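NAD-dependent epimerase/dehydratase (Methylobacillus flagellatus KT, PDB 3GPI) is of uncharacterised function but probably binds NAD through a Rossmann-type fold, as in the NAD-dependent epimerase/dehydratase family. Local coordinates at residues R136-E141 and I151-G156. Residues are numbered along the deposited sequence; the frame is centred on the assembly and turned at random.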
ATOM      1  N   ARG A 136      -3.598   3.594 -15.612  1.00 19.89           N
ATOM      2  CA  ARG A 136      -3.036   2.243 -15.654  1.00 18.99           C
ATOM      3  C   ARG A 136      -3.504   1.457 -14.434  1.00 18.93           C
ATOM      4  O   ARG A 136      -3.766   0.262 -14.514  1.00 19.83           O
ATOM      5  CB  ARG A 136      -1.496   2.289 -15.689  1.00 19.40           C
ATOM      6  CG  ARG A 136      -0.909   2.639 -17.094  1.00 20.30           C
ATOM      7  CD  ARG A 136       0.607   2.716 -17.035  1.00 24.06           C
ATOM      8  NE  ARG A 136       1.098   3.962 -16.422  1.00 28.49           N
ATOM      9  CZ  ARG A 136       2.378   4.221 -16.139  1.00 31.38           C
ATOM     10  NH1 ARG A 136       2.721   5.395 -15.604  1.00 31.04           N
ATOM     11  NH2 ARG A 136       3.334   3.325 -16.417  1.00 33.80           N
ATOM     12  N   MET A 137      -3.609   2.128 -13.290  1.00 18.90           N
ATOM     13  CA  MET A 137      -4.048   1.446 -12.101  1.00 18.56           C
ATOM     14  C   MET A 137      -5.513   1.052 -12.137  1.00 17.62           C
ATOM     15  O   MET A 137      -5.886  -0.073 -11.780  1.00 18.25           O
ATOM     16  CB  MET A 137      -3.790   2.341 -10.897  1.00 19.41           C
ATOM     17  CG  MET A 137      -3.921   1.614  -9.585  1.00 19.62           C
ATOM     18  SD  MET A 137      -2.931   0.062  -9.322  1.00 16.95           S
ATOM     19  CE  MET A 137      -1.431   0.698  -8.838  1.00 21.43           C
ATOM     20  N   LEU A 138      -6.358   1.964 -12.616  1.00 18.36           N
ATOM     21  CA  LEU A 138      -7.759   1.601 -12.789  1.00 17.58           C
ATOM     22  C   LEU A 138      -7.931   0.482 -13.851  1.00 19.26           C
ATOM     23  O   LEU A 138      -8.822  -0.350 -13.702  1.00 20.59           O
ATOM     24  CB  LEU A 138      -8.652   2.823 -13.093  1.00 18.62           C
ATOM     25  CG  LEU A 138      -8.787   3.845 -11.969  1.00 17.19           C
ATOM     26  CD1 LEU A 138      -9.574   5.078 -12.529  1.00 22.08           C
ATOM     27  CD2 LEU A 138      -9.454   3.277 -10.703  1.00 20.21           C
ATOM     28  N   GLU A 139      -7.076   0.458 -14.880  1.00 20.05           N
ATOM     29  CA  GLU A 139      -7.123  -0.605 -15.881  0.50 21.15           C
ATOM     30  C   GLU A 139      -6.758  -1.963 -15.262  1.00 21.91           C
ATOM     31  O   GLU A 139      -7.402  -2.980 -15.578  1.00 23.59           O
ATOM     32  CB  GLU A 139      -6.198  -0.269 -17.046  0.50 21.31           C
ATOM     33  CG  GLU A 139      -6.028  -1.388 -18.044  0.50 22.78           C
ATOM     34  CD  GLU A 139      -5.375  -0.915 -19.301  0.50 23.20           C
ATOM     35  OE1 GLU A 139      -4.195  -0.508 -19.250  0.50 22.42           O
ATOM     36  OE2 GLU A 139      -6.061  -0.956 -20.347  0.50 26.02           O
ATOM     37  N   ALA A 140      -5.746  -1.980 -14.386  1.00 21.81           N
ATOM     38  CA  ALA A 140      -5.357  -3.209 -13.672  1.00 22.27           C
ATOM     39  C   ALA A 140      -6.483  -3.656 -12.731  1.00 22.69           C
ATOM     40  O   ALA A 140      -6.782  -4.861 -12.656  1.00 24.27           O
ATOM     41  CB  ALA A 140      -4.029  -3.035 -12.932  1.00 22.25           C
ATOM     42  N   GLU A 141      -7.099  -2.703 -12.026  1.00 22.65           N
ATOM     43  CA  GLU A 141      -8.210  -2.979 -11.119  1.00 22.56           C
ATOM     44  C   GLU A 141      -9.370  -3.649 -11.826  1.00 24.93           C
ATOM     45  O   GLU A 141      -9.979  -4.577 -11.286  1.00 24.26           O
ATOM     46  CB  GLU A 141      -8.738  -1.693 -10.476  1.00 23.31           C
ATOM     47  CG  GLU A 141      -7.962  -1.192  -9.253  1.00 20.61           C
ATOM     48  CD  GLU A 141      -8.642  -0.028  -8.571  1.00 18.89           C
ATOM     49  OE1 GLU A 141      -9.856   0.175  -8.711  1.00 20.68           O
ATOM     50  OE2 GLU A 141      -7.969   0.715  -7.843  1.00 17.85           O
ATOM     51  N   ILE A 151      -9.802  -4.970  -3.650  1.00 13.75           N
ATOM     52  CA  ILE A 151      -8.858  -3.942  -4.067  1.00 14.22           C
ATOM     53  C   ILE A 151      -8.589  -3.063  -2.843  1.00 13.55           C
ATOM     54  O   ILE A 151      -9.490  -2.633  -2.126  1.00 13.66           O
ATOM     55  CB  ILE A 151      -9.503  -3.100  -5.162  1.00 14.65           C
ATOM     56  CG1 ILE A 151      -9.657  -3.931  -6.438  1.00 16.64           C
ATOM     57  CG2 ILE A 151      -8.687  -1.832  -5.435  1.00 15.32           C
ATOM     58  CD1 ILE A 151     -10.655  -3.303  -7.375  1.00 20.64           C
ATOM     59  N   LEU A 152      -7.292  -2.843  -2.616  1.00 13.30           N
ATOM     60  CA  LEU A 152      -6.839  -2.044  -1.476  1.00 13.91           C
ATOM     61  C   LEU A 152      -6.157  -0.797  -2.031  1.00 13.39           C
ATOM     62  O   LEU A 152      -5.002  -0.878  -2.499  1.00 14.30           O
ATOM     63  CB  LEU A 152      -5.838  -2.871  -0.662  1.00 14.39           C
ATOM     64  CG  LEU A 152      -6.466  -4.169  -0.137  1.00 16.18           C
ATOM     65  CD1 LEU A 152      -5.363  -5.072   0.391  1.00 19.48           C
ATOM     66  CD2 LEU A 152      -7.530  -3.911   0.901  1.00 17.66           C
ATOM     67  N   ARG A 153      -6.858   0.348  -2.001  1.00 13.16           N
ATOM     68  CA  ARG A 153      -6.222   1.580  -2.504  1.00 13.06           C
ATOM     69  C   ARG A 153      -5.433   2.224  -1.373  1.00 12.74           C
ATOM     70  O   ARG A 153      -6.023   2.791  -0.454  1.00 13.20           O
ATOM     71  CB  ARG A 153      -7.299   2.543  -3.005  1.00 12.87           C
ATOM     72  CG  ARG A 153      -7.894   2.069  -4.325  1.00 14.63           C
ATOM     73  CD  ARG A 153      -8.995   3.005  -4.829  1.00 16.12           C
ATOM     74  NE  ARG A 153      -9.605   2.452  -6.037  1.00 15.56           N
ATOM     75  CZ  ARG A 153     -10.837   2.766  -6.458  1.00 16.64           C
ATOM     76  NH1 ARG A 153     -11.584   3.622  -5.791  1.00 18.10           N
ATOM     77  NH2 ARG A 153     -11.297   2.170  -7.541  1.00 18.74           N
ATOM     78  N   PHE A 154      -4.109   2.000  -1.396  1.00 12.86           N
ATOM     79  CA  PHE A 154      -3.242   2.511  -0.335  1.00 13.13           C
ATOM     80  C   PHE A 154      -2.950   3.996  -0.587  1.00 13.20           C
ATOM     81  O   PHE A 154      -2.713   4.394  -1.742  1.00 13.48           O
ATOM     82  CB  PHE A 154      -1.897   1.785  -0.384  1.00 13.26           C
ATOM     83  CG  PHE A 154      -1.825   0.499   0.401  1.00 13.43           C
ATOM     84  CD1 PHE A 154      -0.741   0.284   1.240  1.00 14.25           C
ATOM     85  CD2 PHE A 154      -2.790  -0.477   0.292  1.00 14.04           C
ATOM     86  CE1 PHE A 154      -0.638  -0.912   1.979  1.00 14.16           C
ATOM     87  CE2 PHE A 154      -2.713  -1.650   1.058  1.00 12.80           C
ATOM     88  CZ  PHE A 154      -1.640  -1.890   1.882  1.00 14.17           C
ATOM     89  N   SER A 155      -2.986   4.805   0.476  1.00 12.69           N
ATOM     90  CA  SER A 155      -2.422   6.153   0.388  1.00 13.33           C
ATOM     91  C   SER A 155      -0.898   6.065   0.418  1.00 14.12           C
ATOM     92  O   SER A 155      -0.332   5.006   0.159  1.00 16.11           O
ATOM     93  CB  SER A 155      -3.023   7.016   1.474  1.00 13.25           C
ATOM     94  OG  SER A 155      -2.792   6.516   2.768  1.00 12.65           O
ATOM     95  N   GLY A 156      -0.224   7.173   0.722  1.00 14.55           N
ATOM     96  CA  GLY A 156       1.241   7.148   0.709  1.00 14.63           C
ATOM     97  C   GLY A 156       1.837   6.313   1.821  1.00 13.41           C
ATOM     98  O   GLY A 156       1.613   6.606   2.998  1.00 14.06           O
TER
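Ile151, on strand 149-158, lies across the Glu141 side chain of helix 132-143 at about a right angle: Ile151 CD1 packs 3.9 Å from Glu141 CG, and Ile151 CG2 lies 3.6 Å from Glu141 OE2. Leu152 points to the other side of the sheet, toward helix 187-201. Arg153 then reaches back with its chain extended from CG to NE and grips the carboxylate side-on. Arg153 NH2 donates to Glu141 OE1 at 2.7 Å and Arg153 NE to Glu141 OE2 at 3.0 Å, both nearly straight and both on syn lone pairs. Carboxylate and guanidinium planes are only 19° apart. The Glu141 chain, extended beyond CG (chi2 -173°), carries its carboxylate from the helix to the strand. Leu138 CD2 approaches Arg153 NH2 obliquely at 3.8 Å. Ser108 on strand 103-109 adds a hydrogen bond to Glu141 OE2, and Tyr113 holds Arg153 NH1. An alanine in place of Glu141 would probably leave the buried guanidinium without its counter-charge and the Ser108 hydroxyl without its carboxylate partner. Segments 136-141 and 151-154 run nearly antiparallel (161°), helix 132-143 belonging to the beta-alpha-beta crossover from strand 103-109 to strand 149-158. The two near-coplanar bonds fix the rotation of both groups, and the buried charges probably stabilise each other's ionised forms.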